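Local structure of transcarboxylase 5S subunit (Propionibacterium freudenreichii subsp. shermanii, 1RQB) at residues C53-D57 and L93-S97; R121-K125 and D447-L451; I210-K214 and A241-D247; P298-K302 and A475-L481. The protein catalyses the cobalt-dependent transfer of the carboxyl group from the biotin of the 1.3S subunit to pyruvate, forming oxaloacetate. All coordinates share one frame; numbering follows the deposited sequence.

Contact 1 (C53-D57 and L93-S97); sequences CADID and LMPNS
Leu93 meets Cys53 where helix 83-93 ends, their CB atoms 3.7 Å apart. At Met94, present as selenomethionine, the chain leaves helical geometry and the side chain turns toward helix 53-58. Met94 CG touches Cys53 CB, and the bend at chi3 (-73°) carries its SE on to Ile56 CG2 at 3.8 Å, giving a small apolar layer between the helix and the loop.

Met94 also opens a type I beta turn that runs to Ser97, and Asp57 holds this turn from across the contact. Pro95 only brings its CD loosely up to the carboxylate. Asn96 is bound twice: its backbone N donates to the syn lone pair of Asp57 OD1 at 3.0 Å, and its ND2 donates to the syn lone pair of OD2 at 2.9 Å, with the two side-chain planes 38° apart. Ser97 OG adds a third bond, 2.7 Å to Asp57 OD1, arriving from above the carboxylate plane, and also accepts a hydrogen bond from a water that reaches weakly to Asp57 O. With CG anti to the backbone N (chi1 -177°), the carboxylate of Asp57 extends from the helix straight into the turn. With an alanine here, the Asn96 N-H groups and the Ser97 hydroxyl would probably lose the carboxylate that holds all three, and the turn would be freer to move.

Arg91 braces the same turn through the carbonyls of Met94 and Ser97. Ile56 and Met94 pack on Val64 of strand 63-68 and Leu32 of helix 31-39, so the contact joins two outer helical elements of the TIM barrel over one of its parallel strands.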
loop_
_atom_site.group_PDB
_atom_site.type_symbol
_atom_site.label_atom_id
_atom_site.label_comp_id
_atom_site.label_asym_id
_atom_site.label_seq_id
_atom_site.Cartn_x
_atom_site.Cartn_y
_atom_site.Cartn_z
ATOM N N CYS A 53 20.007 -12.174 -8.370
ATOM C CA CYS A 53 19.608 -13.004 -9.517
ATOM C C CYS A 53 19.495 -14.493 -9.179
ATOM O O CYS A 53 18.549 -15.152 -9.607
ATOM C CB CYS A 53 20.563 -12.790 -10.688
ATOM S SG CYS A 53 20.262 -11.223 -11.558
ATOM N N ALA A 54 20.441 -15.036 -8.424
ATOM C CA ALA A 54 20.376 -16.467 -8.096
ATOM C C ALA A 54 19.085 -16.772 -7.331
ATOM O O ALA A 54 18.402 -17.754 -7.612
ATOM C CB ALA A 54 21.602 -16.883 -7.266
ATOM N N ASP A 55 18.738 -15.924 -6.364
ATOM C CA ASP A 55 17.516 -16.160 -5.582
ATOM C C ASP A 55 16.269 -15.941 -6.440
ATOM O O ASP A 55 15.297 -16.688 -6.325
ATOM C CB ASP A 55 17.496 -15.266 -4.350
ATOM C CG ASP A 55 18.519 -15.709 -3.316
ATOM O OD1 ASP A 55 18.573 -16.928 -3.029
ATOM O OD2 ASP A 55 19.260 -14.848 -2.798
ATOM N N ILE A 56 16.288 -14.926 -7.298
ATOM C CA ILE A 56 15.134 -14.666 -8.171
ATOM C C ILE A 56 14.898 -15.877 -9.077
ATOM O O ILE A 56 13.770 -16.332 -9.254
ATOM C CB ILE A 56 15.380 -13.396 -9.038
ATOM C CG1 ILE A 56 15.269 -12.156 -8.143
ATOM C CG2 ILE A 56 14.379 -13.327 -10.200
ATOM C CD1 ILE A 56 15.597 -10.826 -8.834
ATOM N N ASP A 57 15.991 -16.417 -9.611
ATOM C CA ASP A 57 15.956 -17.567 -10.526
ATOM C C ASP A 57 15.377 -18.813 -9.851
ATOM O O ASP A 57 14.812 -19.670 -10.529
ATOM C CB ASP A 57 17.376 -17.885 -11.032
ATOM C CG ASP A 57 17.398 -19.030 -12.038
ATOM O OD1 ASP A 57 16.989 -18.826 -13.206
ATOM O OD2 ASP A 57 17.809 -20.142 -11.656
ATOM N N LEU A 93 22.946 -15.342 -15.437
ATOM C CA LEU A 93 22.741 -15.484 -13.988
ATOM C C LEU A 93 21.381 -16.100 -13.646
ATOM O O LEU A 93 21.168 -16.528 -12.513
ATOM C CB LEU A 93 22.890 -14.129 -13.294
ATOM C CG LEU A 93 24.282 -13.511 -13.423
ATOM C CD1 LEU A 93 24.297 -12.141 -12.758
ATOM C CD2 LEU A 93 25.315 -14.431 -12.789
HETATM N N MSE A 94 20.448 -16.131 -14.589
HETATM C CA MSE A 94 19.132 -16.732 -14.321
HETATM C C MSE A 94 18.795 -17.689 -15.466
HETATM O O MSE A 94 17.817 -17.506 -16.189
HETATM C CB MSE A 94 18.073 -15.626 -14.210
HETATM C CG MSE A 94 18.420 -14.592 -13.152
HETATM SE SE MSE A 94 17.018 -13.268 -12.876
HETATM C CE MSE A 94 17.221 -12.230 -14.523
ATOM N N PRO A 95 19.599 -18.751 -15.628
ATOM C CA PRO A 95 19.403 -19.738 -16.696
ATOM C C PRO A 95 18.112 -20.559 -16.706
ATOM O O PRO A 95 17.730 -21.108 -17.737
ATOM C CB PRO A 95 20.638 -20.628 -16.559
ATOM C CG PRO A 95 20.821 -20.670 -15.072
ATOM C CD PRO A 95 20.637 -19.207 -14.680
ATOM N N ASN A 96 17.419 -20.641 -15.580
ATOM C CA ASN A 96 16.201 -21.463 -15.532
ATOM C C ASN A 96 14.932 -20.611 -15.605
ATOM O O ASN A 96 13.829 -21.148 -15.498
ATOM C CB ASN A 96 16.170 -22.253 -14.227
ATOM C CG ASN A 96 17.453 -23.017 -13.991
ATOM O OD1 ASN A 96 17.835 -23.862 -14.798
ATOM N ND2 ASN A 96 18.133 -22.714 -12.890
ATOM N N SER A 97 15.062 -19.308 -15.822
ATOM C CA SER A 97 13.868 -18.452 -15.796
ATOM C C SER A 97 13.454 -17.977 -17.190
ATOM O O SER A 97 14.268 -17.888 -18.108
ATOM C CB SER A 97 14.144 -17.203 -14.948
ATOM O OG SER A 97 14.667 -17.539 -13.684
HETATM O O HOH W 1 12.418 -18.615 -12.798
#

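Contact 2 (R121-K125 and D447-L451); sequences RFVDK and DEDVL
Leu451 reaches from helix 447-455 to Phe122 on helix 116-128 and forms the close-packed side of the contact. Leu451 CD1 lies 3.9 Å from Phe122 CA, and its CD2 meets Phe122 CB at 4.1 Å, so the leucine fork rests against the base of the phenylalanine more than against its ring. The segment axes stay 10.4 Å apart at an angle of 132°, and longer side chains span the rest of the gap.

That other side is polar and partly hydrated. Arg121 NH1 stands 3.6 Å from Asp447 OD2, a long salt bridge at the guanidinium edge with the two planes 80° apart, and a water joins the same two atoms. Lys125, bent at chi2 (-63°), lays CD against Glu448 OE1 at 3.5 Å and CE against Asp447. Its NZ pairs with Glu128 and reaches Glu448 OE2 through a second water, while Glu448 OE1 accepts from Asn129. An alanine in place of Lys125 would probably open a gap between the helices and leave Glu128 without its cationic mate.

Basic groups on the barrel helix thus face acidic ones on the carboxylase-domain helix, so that attraction between the two domains, beside an apolar seam, is probably long-range or carried by water.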
loop_
_atom_site.group_PDB
_atom_site.type_symbol
_atom_site.label_atom_id
_atom_site.label_comp_id
_atom_site.label_asym_id
_atom_site.label_seq_id
_atom_site.Cartn_x
_atom_site.Cartn_y
_atom_site.Cartn_z
ATOM N N ARG A 121 14.998 -7.116 -37.100
ATOM C CA ARG A 121 16.361 -7.269 -36.570
ATOM C C ARG A 121 16.414 -7.099 -35.051
ATOM O O ARG A 121 17.168 -7.804 -34.383
ATOM C CB ARG A 121 17.309 -6.280 -37.231
ATOM C CG ARG A 121 17.570 -6.619 -38.700
ATOM C CD ARG A 121 18.518 -5.626 -39.314
ATOM N NE ARG A 121 18.894 -5.971 -40.684
ATOM C CZ ARG A 121 19.885 -6.804 -41.003
ATOM N NH1 ARG A 121 20.608 -7.385 -40.052
ATOM N NH2 ARG A 121 20.169 -7.038 -42.278
ATOM N N PHE A 122 15.636 -6.170 -34.502
ATOM C CA PHE A 122 15.664 -5.953 -33.048
ATOM C C PHE A 122 15.143 -7.196 -32.325
ATOM O O PHE A 122 15.750 -7.686 -31.375
ATOM C CB PHE A 122 14.796 -4.759 -32.650
ATOM C CG PHE A 122 14.837 -4.456 -31.165
ATOM C CD1 PHE A 122 15.755 -3.548 -30.654
ATOM C CD2 PHE A 122 13.994 -5.130 -30.278
ATOM C CE1 PHE A 122 15.851 -3.309 -29.265
ATOM C CE2 PHE A 122 14.078 -4.903 -28.878
ATOM C CZ PHE A 122 15.010 -3.990 -28.379
ATOM N N VAL A 123 14.000 -7.696 -32.771
ATOM C CA VAL A 123 13.405 -8.877 -32.131
ATOM C C VAL A 123 14.344 -10.076 -32.272
ATOM O O VAL A 123 14.558 -10.823 -31.318
ATOM C CB VAL A 123 12.026 -9.176 -32.740
ATOM C CG1 VAL A 123 11.506 -10.506 -32.247
ATOM C CG2 VAL A 123 11.069 -8.058 -32.380
ATOM N N ASP A 124 14.925 -10.242 -33.459
ATOM C CA ASP A 124 15.850 -11.360 -33.702
ATOM C C ASP A 124 17.035 -11.306 -32.733
ATOM O O ASP A 124 17.387 -12.322 -32.137
ATOM C CB ASP A 124 16.349 -11.341 -35.157
ATOM C CG ASP A 124 17.441 -12.371 -35.413
ATOM O OD1 ASP A 124 18.631 -11.984 -35.429
ATOM O OD2 ASP A 124 17.113 -13.567 -35.584
ATOM N N LYS A 125 17.667 -10.143 -32.572
ATOM C CA LYS A 125 18.815 -10.020 -31.661
ATOM C C LYS A 125 18.389 -10.166 -30.199
ATOM O O LYS A 125 19.132 -10.714 -29.385
ATOM C CB LYS A 125 19.550 -8.688 -31.876
ATOM C CG LYS A 125 20.408 -8.680 -33.136
ATOM C CD LYS A 125 21.507 -9.738 -32.981
ATOM C CE LYS A 125 22.377 -9.856 -34.213
ATOM N NZ LYS A 125 23.369 -10.959 -34.057
ATOM N N ASP A 447 25.287 -5.600 -34.907
ATOM C CA ASP A 447 23.936 -5.118 -35.227
ATOM C C ASP A 447 23.344 -4.493 -33.959
ATOM O O ASP A 447 22.531 -3.573 -34.028
ATOM C CB ASP A 447 23.036 -6.265 -35.699
ATOM C CG ASP A 447 23.458 -6.831 -37.054
ATOM O OD1 ASP A 447 24.206 -6.156 -37.793
ATOM O OD2 ASP A 447 23.027 -7.950 -37.385
ATOM N N GLU A 448 23.756 -5.000 -32.798
ATOM C CA GLU A 448 23.270 -4.449 -31.524
ATOM C C GLU A 448 23.606 -2.959 -31.433
ATOM O O GLU A 448 22.779 -2.157 -31.003
ATOM C CB GLU A 448 23.884 -5.180 -30.322
ATOM C CG GLU A 448 23.371 -6.594 -30.066
ATOM C CD GLU A 448 24.062 -7.676 -30.887
ATOM O OE1 GLU A 448 23.909 -8.865 -30.524
ATOM O OE2 GLU A 448 24.742 -7.353 -31.885
ATOM N N ASP A 449 24.822 -2.588 -31.838
ATOM C CA ASP A 449 25.264 -1.188 -31.793
ATOM C C ASP A 449 24.525 -0.365 -32.852
ATOM O O ASP A 449 24.228 0.808 -32.630
ATOM C CB ASP A 449 26.782 -1.098 -32.003
ATOM C CG ASP A 449 27.552 -0.892 -30.696
ATOM O OD1 ASP A 449 27.060 -1.303 -29.616
ATOM O OD2 ASP A 449 28.669 -0.330 -30.757
ATOM N N VAL A 450 24.239 -0.957 -34.012
ATOM C CA VAL A 450 23.483 -0.219 -35.035
ATOM C C VAL A 450 22.080 0.055 -34.488
ATOM O O VAL A 450 21.514 1.128 -34.691
ATOM C CB VAL A 450 23.384 -1.023 -36.366
ATOM C CG1 VAL A 450 22.523 -0.271 -37.381
ATOM C CG2 VAL A 450 24.790 -1.254 -36.942
ATOM N N LEU A 451 21.525 -0.916 -33.769
ATOM C CA LEU A 451 20.194 -0.740 -33.170
ATOM C C LEU A 451 20.253 0.391 -32.141
ATOM O O LEU A 451 19.359 1.234 -32.073
ATOM C CB LEU A 451 19.730 -2.044 -32.508
ATOM C CG LEU A 451 19.352 -3.123 -33.518
ATOM C CD1 LEU A 451 19.269 -4.481 -32.857
ATOM C CD2 LEU A 451 18.018 -2.752 -34.170
HETATM O O HOH W 2 20.215 -7.988 -37.226
HETATM O O HOH W 3 25.869 -9.275 -33.288
#

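Contact 3 (I210-K214 and A241-D247); sequences IKAIK and AIEAGVD
The chain of Lys214 leaves with CG anti to the carbonyl carbon (chi1 -71°), bends at chi2 (-74°) and then runs extended, which carries NZ across to Asp247, whose carboxylate end comes to meet it. Lys214 NZ lies 2.8 Å from Asp247 OD2 in a salt bridge and approaches that oxygen on its syn side, 20° out of the carboxylate plane. Lys214 CE passes 3.2 Å from Gly245 O, and a water that accepts from NZ donates to that same carbonyl. The carbonyls of Gln219 and Thr221 are further acceptors for NZ, whose three N-H groups must be shared among these partners, and Asp247 OD2 accepts from Ile223 N.

Beside this ion pair the contact is apolar. Ala244 CB fits against Ile210, 3.7 Å from its CB, and Ile210 CG2 lies over the turn, 3.8 Å from Val246 N. Gly245 follows Ala244 with positive phi in a Schellman motif that closes helix 234-243: Val246 N returns to Ala241 O at 2.9 Å and Gly245 N to Ile242 O at 3.0 Å. That phi leaves no room for a CB beside the preceding carbonyl, which accounts for glycine here. At the outer margin Lys211, whose NZ pairs with Glu18, is linked only weakly through water to Glu243 O.

The contact thus sets helix 203-217 against the end of helix 234-243, two successive outer helices of the barrel. Ile210 and Lys214 also pack on Ile223 of strand 223-225, which lies between the two helices in sequence, and Ala241 on Leu225, while Glu243 extends to Lys240 of the second subunit.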
loop_
_atom_site.group_PDB
_atom_site.type_symbol
_atom_site.label_atom_id
_atom_site.label_comp_id
_atom_site.label_asym_id
_atom_site.label_seq_id
_atom_site.Cartn_x
_atom_site.Cartn_y
_atom_site.Cartn_z
ATOM N N ILE A 210 -11.898 -10.015 -17.408
ATOM C CA ILE A 210 -11.196 -11.306 -17.450
ATOM C C ILE A 210 -12.198 -12.429 -17.725
ATOM O O ILE A 210 -11.943 -13.330 -18.523
ATOM C CB ILE A 210 -10.477 -11.617 -16.115
ATOM C CG1 ILE A 210 -9.371 -10.590 -15.850
ATOM C CG2 ILE A 210 -9.886 -13.024 -16.155
ATOM C CD1 ILE A 210 -8.298 -10.586 -16.879
ATOM N N LYS A 211 -13.345 -12.360 -17.071
ATOM C CA LYS A 211 -14.383 -13.386 -17.253
ATOM C C LYS A 211 -14.913 -13.352 -18.690
ATOM O O LYS A 211 -15.108 -14.396 -19.311
ATOM C CB LYS A 211 -15.519 -13.131 -16.256
ATOM C CG LYS A 211 -16.549 -14.248 -16.168
ATOM C CD LYS A 211 -15.867 -15.539 -15.704
ATOM C CE LYS A 211 -16.872 -16.667 -15.496
ATOM N NZ LYS A 211 -17.774 -16.370 -14.349
ATOM N N ALA A 212 -15.139 -12.162 -19.240
ATOM C CA ALA A 212 -15.690 -12.058 -20.600
ATOM C C ALA A 212 -14.702 -12.595 -21.638
ATOM O O ALA A 212 -15.105 -13.220 -22.617
ATOM C CB ALA A 212 -16.073 -10.609 -20.920
ATOM N N ILE A 213 -13.413 -12.348 -21.439
ATOM C CA ILE A 213 -12.407 -12.839 -22.392
ATOM C C ILE A 213 -12.349 -14.366 -22.332
ATOM O O ILE A 213 -12.358 -15.038 -23.364
ATOM C CB ILE A 213 -11.007 -12.236 -22.089
ATOM C CG1 ILE A 213 -11.029 -10.729 -22.389
ATOM C CG2 ILE A 213 -9.938 -12.906 -22.970
ATOM C CD1 ILE A 213 -9.710 -9.978 -22.068
ATOM N N LYS A 214 -12.313 -14.903 -21.114
ATOM C CA LYS A 214 -12.263 -16.357 -20.899
ATOM C C LYS A 214 -13.517 -17.027 -21.466
ATOM O O LYS A 214 -13.425 -18.083 -22.090
ATOM C CB LYS A 214 -12.166 -16.684 -19.400
ATOM C CG LYS A 214 -10.817 -16.362 -18.707
ATOM C CD LYS A 214 -9.754 -17.353 -19.109
ATOM C CE LYS A 214 -8.435 -17.077 -18.402
ATOM N NZ LYS A 214 -7.522 -18.248 -18.467
ATOM N N ALA A 241 -9.467 -10.642 -10.141
ATOM C CA ALA A 241 -9.009 -11.183 -11.429
ATOM C C ALA A 241 -8.722 -12.677 -11.268
ATOM O O ALA A 241 -8.982 -13.474 -12.168
ATOM C CB ALA A 241 -7.748 -10.443 -11.908
ATOM N N ILE A 242 -8.196 -13.056 -10.113
ATOM C CA ILE A 242 -7.907 -14.472 -9.843
ATOM C C ILE A 242 -9.231 -15.232 -9.743
ATOM O O ILE A 242 -9.359 -16.348 -10.245
ATOM C CB ILE A 242 -7.068 -14.615 -8.548
ATOM C CG1 ILE A 242 -5.644 -14.111 -8.825
ATOM C CG2 ILE A 242 -7.063 -16.086 -8.060
ATOM C CD1 ILE A 242 -4.797 -13.914 -7.576
ATOM N N GLU A 243 -10.237 -14.631 -9.120
ATOM C CA GLU A 243 -11.542 -15.304 -9.044
ATOM C C GLU A 243 -12.127 -15.462 -10.450
ATOM O O GLU A 243 -12.840 -16.424 -10.726
ATOM C CB GLU A 243 -12.513 -14.522 -8.135
ATOM C CG GLU A 243 -12.060 -14.489 -6.663
ATOM C CD GLU A 243 -12.958 -13.645 -5.746
ATOM O OE1 GLU A 243 -13.587 -12.677 -6.232
ATOM O OE2 GLU A 243 -13.018 -13.946 -4.525
ATOM N N ALA A 244 -11.805 -14.536 -11.352
ATOM C CA ALA A 244 -12.342 -14.599 -12.719
ATOM C C ALA A 244 -11.530 -15.561 -13.588
ATOM O O ALA A 244 -11.911 -15.841 -14.724
ATOM C CB ALA A 244 -12.369 -13.214 -13.346
ATOM N N GLY A 245 -10.404 -16.051 -13.075
ATOM C CA GLY A 245 -9.601 -16.999 -13.839
ATOM C C GLY A 245 -8.282 -16.539 -14.450
ATOM O O GLY A 245 -7.728 -17.232 -15.305
ATOM N N VAL A 246 -7.762 -15.393 -14.025
ATOM C CA VAL A 246 -6.496 -14.908 -14.594
ATOM C C VAL A 246 -5.386 -15.927 -14.326
ATOM O O VAL A 246 -5.311 -16.533 -13.257
ATOM C CB VAL A 246 -6.132 -13.502 -14.046
ATOM C CG1 VAL A 246 -5.509 -13.595 -12.637
ATOM C CG2 VAL A 246 -5.187 -12.812 -15.027
ATOM N N ASP A 247 -4.502 -16.087 -15.304
ATOM C CA ASP A 247 -3.437 -17.098 -15.231
ATOM C C ASP A 247 -2.194 -16.616 -14.481
ATOM O O ASP A 247 -1.592 -17.391 -13.741
ATOM C CB ASP A 247 -3.046 -17.512 -16.649
ATOM C CG ASP A 247 -4.230 -18.060 -17.425
ATOM O OD1 ASP A 247 -4.462 -19.282 -17.349
ATOM O OD2 ASP A 247 -4.950 -17.267 -18.076
HETATM O O HOH W 4 -15.214 -17.121 -12.457
HETATM O O HOH W 5 -8.653 -19.957 -16.644
#

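Contact 4 (P298-K302 and A475-L481); sequences PKYKK and ALTDAQL
Ala475 places its methyl group over one face of the Tyr300 ring, a CH-pi contact in which CB lies 3.6 Å from the ring centroid and 16° off the ring normal. The methyl is shifted toward the rim, nearest to CZ, and it also touches Lys299 O. The ring is fixed at its far end, where Tyr300 OH bonds to Asp48 and to the backbone N of Ala45.

Leu476 N donates to Lys299 O at 2.9 Å with an N-H...O angle of 160°, the one hydrogen bond made directly between the segments. The Leu476 side chain then runs past the 3-10 segment: its CD1 rests on Lys301 CG at 3.6 Å, and CD2 lies more loosely by Lys302 CG. The aliphatic part of Lys299 lines the Leu476 carbonyl, with CB and CD each 3.5 Å from the O atom, while its NZ pairs with Asp48 and meets the same carbonyl only through a weakly held water.

Thr477 is the N-cap of helix 478-484 and forms a capping box with Gln480: Gln480 N donates to Thr477 OG1, and Thr477 N to Gln480 OE1. The helix so started brings Leu481 back. With CG anti to the backbone N (chi1 -156°), its two methyls lie along Pro298: Leu481 CD1 is 3.6 Å from Pro298 O, and its CD2 meets Pro298 CB.

At this surface contact, segment 475-481 of the conserved carboxylase domain is laid against the chain that follows helix 283-296 of the barrel. Lys301 pairs with Glu484 of the last modelled helix, and Tyr300 packs on Met40 and Ser473.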
loop_
_atom_site.group_PDB
_atom_site.type_symbol
_atom_site.label_atom_id
_atom_site.label_comp_id
_atom_site.label_asym_id
_atom_site.label_seq_id
_atom_site.Cartn_x
_atom_site.Cartn_y
_atom_site.Cartn_z
ATOM N N PRO A 298 17.731 2.599 -0.117
ATOM C CA PRO A 298 18.044 3.933 0.424
ATOM C C PRO A 298 19.039 4.767 -0.388
ATOM O O PRO A 298 19.012 5.996 -0.335
ATOM C CB PRO A 298 18.557 3.625 1.834
ATOM C CG PRO A 298 17.819 2.362 2.184
ATOM C CD PRO A 298 17.957 1.565 0.905
ATOM N N LYS A 299 19.907 4.102 -1.147
ATOM C CA LYS A 299 20.914 4.802 -1.960
ATOM C C LYS A 299 20.275 5.566 -3.122
ATOM O O LYS A 299 20.912 6.431 -3.722
ATOM C CB LYS A 299 21.942 3.814 -2.528
ATOM C CG LYS A 299 22.723 3.049 -1.473
ATOM C CD LYS A 299 23.879 2.249 -2.081
ATOM C CE LYS A 299 23.431 1.263 -3.148
ATOM N NZ LYS A 299 24.591 0.452 -3.642
ATOM N N TYR A 300 19.015 5.271 -3.434
ATOM C CA TYR A 300 18.339 5.921 -4.567
ATOM C C TYR A 300 17.334 6.974 -4.097
ATOM O O TYR A 300 16.478 7.403 -4.869
ATOM C CB TYR A 300 17.622 4.853 -5.410
ATOM C CG TYR A 300 18.595 3.955 -6.143
ATOM C CD1 TYR A 300 19.193 2.857 -5.510
ATOM C CD2 TYR A 300 18.980 4.255 -7.455
ATOM C CE1 TYR A 300 20.157 2.085 -6.173
ATOM C CE2 TYR A 300 19.935 3.499 -8.119
ATOM C CZ TYR A 300 20.519 2.425 -7.483
ATOM O OH TYR A 300 21.465 1.696 -8.156
ATOM N N LYS A 301 17.465 7.436 -2.859
ATOM C CA LYS A 301 16.506 8.399 -2.299
ATOM C C LYS A 301 16.355 9.658 -3.158
ATOM O O LYS A 301 15.270 10.232 -3.210
ATOM C CB LYS A 301 16.904 8.808 -0.881
ATOM C CG LYS A 301 18.212 9.561 -0.782
ATOM C CD LYS A 301 18.460 9.996 0.655
ATOM C CE LYS A 301 17.312 10.864 1.163
ATOM N NZ LYS A 301 17.508 11.318 2.573
ATOM N N LYS A 302 17.417 10.108 -3.821
ATOM C CA LYS A 302 17.322 11.337 -4.626
ATOM C C LYS A 302 16.384 11.158 -5.820
ATOM O O LYS A 302 16.025 12.137 -6.472
ATOM C CB LYS A 302 18.704 11.767 -5.159
ATOM C CG LYS A 302 19.766 12.123 -4.111
ATOM C CD LYS A 302 19.349 13.316 -3.241
ATOM C CE LYS A 302 20.474 13.703 -2.272
ATOM N NZ LYS A 302 20.150 14.951 -1.522
ATOM N N ALA A 475 23.582 6.510 -7.978
ATOM C CA ALA A 475 23.021 6.386 -6.625
ATOM C C ALA A 475 24.045 6.912 -5.618
ATOM O O ALA A 475 25.234 7.010 -5.919
ATOM C CB ALA A 475 22.710 4.916 -6.319
ATOM N N LEU A 476 23.579 7.247 -4.426
ATOM C CA LEU A 476 24.488 7.720 -3.373
ATOM C C LEU A 476 25.397 6.556 -2.975
ATOM O O LEU A 476 25.003 5.394 -3.067
ATOM C CB LEU A 476 23.678 8.170 -2.151
ATOM C CG LEU A 476 22.656 9.277 -2.424
ATOM C CD1 LEU A 476 21.772 9.473 -1.203
ATOM C CD2 LEU A 476 23.385 10.573 -2.765
ATOM N N THR A 477 26.627 6.853 -2.576
ATOM C CA THR A 477 27.522 5.783 -2.113
ATOM C C THR A 477 27.247 5.589 -0.621
ATOM O O THR A 477 26.582 6.417 0.002
ATOM C CB THR A 477 29.007 6.161 -2.271
ATOM O OG1 THR A 477 29.286 7.319 -1.474
ATOM C CG2 THR A 477 29.338 6.441 -3.732
ATOM N N ASP A 478 27.739 4.503 -0.042
ATOM C CA ASP A 478 27.513 4.282 1.393
ATOM C C ASP A 478 28.049 5.483 2.176
ATOM O O ASP A 478 27.424 5.955 3.125
ATOM C CB ASP A 478 28.204 2.997 1.847
ATOM C CG ASP A 478 27.614 1.764 1.192
ATOM O OD1 ASP A 478 26.381 1.571 1.290
ATOM O OD2 ASP A 478 28.378 0.988 0.577
ATOM N N ALA A 479 29.205 5.983 1.752
ATOM C CA ALA A 479 29.841 7.134 2.408
ATOM C C ALA A 479 28.912 8.348 2.341
ATOM O O ALA A 479 28.719 9.053 3.330
ATOM C CB ALA A 479 31.164 7.448 1.727
ATOM N N GLN A 480 28.338 8.596 1.170
ATOM C CA GLN A 480 27.440 9.749 1.002
ATOM C C GLN A 480 26.155 9.521 1.799
ATOM O O GLN A 480 25.591 10.454 2.369
ATOM C CB GLN A 480 27.087 9.946 -0.471
ATOM C CG GLN A 480 28.276 10.237 -1.364
ATOM C CD GLN A 480 27.868 10.439 -2.806
ATOM O OE1 GLN A 480 27.339 9.527 -3.442
ATOM N NE2 GLN A 480 28.105 11.640 -3.330
ATOM N N LEU A 481 25.696 8.277 1.821
ATOM C CA LEU A 481 24.462 7.950 2.550
ATOM C C LEU A 481 24.694 8.189 4.043
ATOM O O LEU A 481 23.936 8.903 4.697
ATOM C CB LEU A 481 24.073 6.493 2.289
ATOM C CG LEU A 481 22.590 6.157 2.472
ATOM C CD1 LEU A 481 21.740 7.134 1.673
ATOM C CD2 LEU A 481 22.330 4.725 2.024
HETATM O O HOH W 6 26.196 3.225 -4.521
#

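How the contacts relate
Contact 3 is the buried one, contacts 1 and 2 are partly buried, and contact 4 lies at the surface. Contacts 1 and 3 both belong to the TIM barrel, each joining an outer helix to the chain that follows another helix, yet contact 1 uses a carboxylate to hold a turn and contact 3 an ion pair beside apolar packing. Contacts 2 and 4 bring the later, helical carboxylase region onto earlier parts of the chain, and their segments alternate in sequence. The first pairs a small apolar patch with long or hydrated charge pairs, the second relies on aliphatic packing and a backbone bond. None touches another; contacts 3 and 4 lie farthest apart, about 42 Å between centres.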